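Local coordinates for condensin complex subunit 3 (Schizosaccharomyces pombe, PDB 5OQR), which serves as a regulatory subunit of the condensin complex, which is required to convert interphase chromatin into condensed, mitotic-like chromosomes, at residues A[591-595]-A[630-634]. Numbering follows the deposited sequence.
Sequences AKLLV and FFPVY
Phe630 meets Ala591, Leu594 and Val595 where segments 591-595 and 630-634 of helices 580-597 and 621-635 run in the same direction, their axes 10.7 Å apart and 3° from parallel. With CG anti to the backbone N (chi1 153°), its ring reaches across. Ala591 CB lies 3.6 Å from Phe630 CD2; a methyl suffices because the ring fills the gap. Further out, the longer chain of Leu594 brings its CD2 to 3.6 Å from Phe630 CZ. Val595 CG2 sits beside the CD2-CE2 edge, 3.7 Å from Phe630 CE2. Were Phe630 an alanine, a gap would probably open between the helices, and Ala591, Leu594 and Val595 would lose their shared ring. One turn on, Tyr634 CG points opposite the backbone N (chi1 -180°), carrying the ring to Leu594 and Val595; its CB rests over one Phe630 face. Leu594 CB lies 4.0 Å from Tyr634 CE2, and Val595 CG2, a beta-branched methyl near the backbone, serves this ring edge too, 4.1 Å from Tyr634 CD2. Tyrosine packs its ring yet satisfies a polar end: OH hydrogen-bonds Asp601 of helix 601-613, whose Leu605 touches both Leu594 and Tyr634. The all-helical surroundings are consistent with the solenoid of this HEAT-repeat subunit; another protein chain packs on Ala591 and Val595. Between the segments the contact is apolar, consistent with cohesion by water exclusion, while the tyrosine hydroxyl links helix 621-635 to helix 601-613.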
# COMPACT_ATOMS: atom_id res chain seq x y z
N ALA A 591 20.00 -1.41 -3.27
CA ALA A 591 19.05 -0.71 -4.13
C ALA A 591 19.50 0.70 -4.45
O ALA A 591 19.48 1.13 -5.61
CB ALA A 591 17.67 -0.70 -3.46
N LYS A 592 19.92 1.46 -3.43
CA LYS A 592 20.30 2.85 -3.67
C LYS A 592 21.66 2.95 -4.35
O LYS A 592 21.88 3.86 -5.16
CB LYS A 592 20.29 3.66 -2.38
CG LYS A 592 20.73 2.93 -1.13
CD LYS A 592 20.85 3.87 0.07
CE LYS A 592 19.48 4.35 0.54
NZ LYS A 592 19.61 5.32 1.67
N LEU A 593 22.58 2.03 -4.06
CA LEU A 593 23.86 2.02 -4.77
C LEU A 593 23.66 1.78 -6.26
O LEU A 593 24.41 2.33 -7.08
CB LEU A 593 24.78 0.94 -4.19
CG LEU A 593 25.38 1.18 -2.81
CD1 LEU A 593 26.23 -0.00 -2.40
CD2 LEU A 593 26.20 2.45 -2.77
N LEU A 594 22.67 0.98 -6.64
CA LEU A 594 22.41 0.73 -8.06
C LEU A 594 21.81 1.96 -8.73
O LEU A 594 22.29 2.42 -9.77
CB LEU A 594 21.49 -0.48 -8.22
CG LEU A 594 22.15 -1.82 -8.57
CD1 LEU A 594 23.38 -2.10 -7.73
CD2 LEU A 594 21.14 -2.94 -8.39
N VAL A 595 20.74 2.51 -8.15
CA VAL A 595 20.06 3.64 -8.77
C VAL A 595 20.95 4.88 -8.77
O VAL A 595 21.02 5.61 -9.76
CB VAL A 595 18.73 3.91 -8.04
CG1 VAL A 595 18.04 5.14 -8.63
CG2 VAL A 595 17.82 2.70 -8.14
N PHE A 630 11.97 -0.66 -5.61
CA PHE A 630 13.20 -0.45 -6.37
C PHE A 630 13.10 -0.99 -7.78
O PHE A 630 13.42 -0.30 -8.75
CB PHE A 630 14.38 -1.09 -5.63
CG PHE A 630 15.50 -1.51 -6.52
CD1 PHE A 630 15.57 -2.80 -7.02
CD2 PHE A 630 16.50 -0.62 -6.87
CE1 PHE A 630 16.60 -3.20 -7.84
CE2 PHE A 630 17.54 -1.01 -7.70
CZ PHE A 630 17.58 -2.30 -8.18
N PHE A 631 12.66 -2.25 -7.93
CA PHE A 631 12.67 -2.88 -9.25
C PHE A 631 11.91 -2.07 -10.29
O PHE A 631 12.46 -1.83 -11.38
CB PHE A 631 12.13 -4.31 -9.15
CG PHE A 631 13.11 -5.29 -8.58
CD1 PHE A 631 14.33 -5.49 -9.19
CD2 PHE A 631 12.81 -6.02 -7.45
CE1 PHE A 631 15.24 -6.39 -8.68
CE2 PHE A 631 13.72 -6.92 -6.92
CZ PHE A 631 14.94 -7.11 -7.54
N PRO A 632 10.68 -1.60 -10.04
CA PRO A 632 10.03 -0.75 -11.05
C PRO A 632 10.79 0.54 -11.32
O PRO A 632 10.88 0.97 -12.48
CB PRO A 632 8.65 -0.48 -10.44
CG PRO A 632 8.45 -1.56 -9.45
CD PRO A 632 9.79 -1.89 -8.91
N VAL A 633 11.32 1.18 -10.28
CA VAL A 633 12.05 2.43 -10.46
C VAL A 633 13.31 2.20 -11.29
O VAL A 633 13.63 2.97 -12.20
CB VAL A 633 12.38 3.05 -9.09
CG1 VAL A 633 13.47 4.12 -9.21
CG2 VAL A 633 11.14 3.64 -8.48
N TYR A 634 14.04 1.13 -10.97
CA TYR A 634 15.28 0.84 -11.68
C TYR A 634 15.00 0.36 -13.10
O TYR A 634 15.59 0.86 -14.06
CB TYR A 634 16.08 -0.21 -10.90
CG TYR A 634 17.39 -0.61 -11.51
CD1 TYR A 634 17.49 -1.76 -12.29
CD2 TYR A 634 18.54 0.14 -11.31
CE1 TYR A 634 18.69 -2.14 -12.85
CE2 TYR A 634 19.75 -0.24 -11.86
CZ TYR A 634 19.81 -1.38 -12.63
OH TYR A 634 21.01 -1.76 -13.19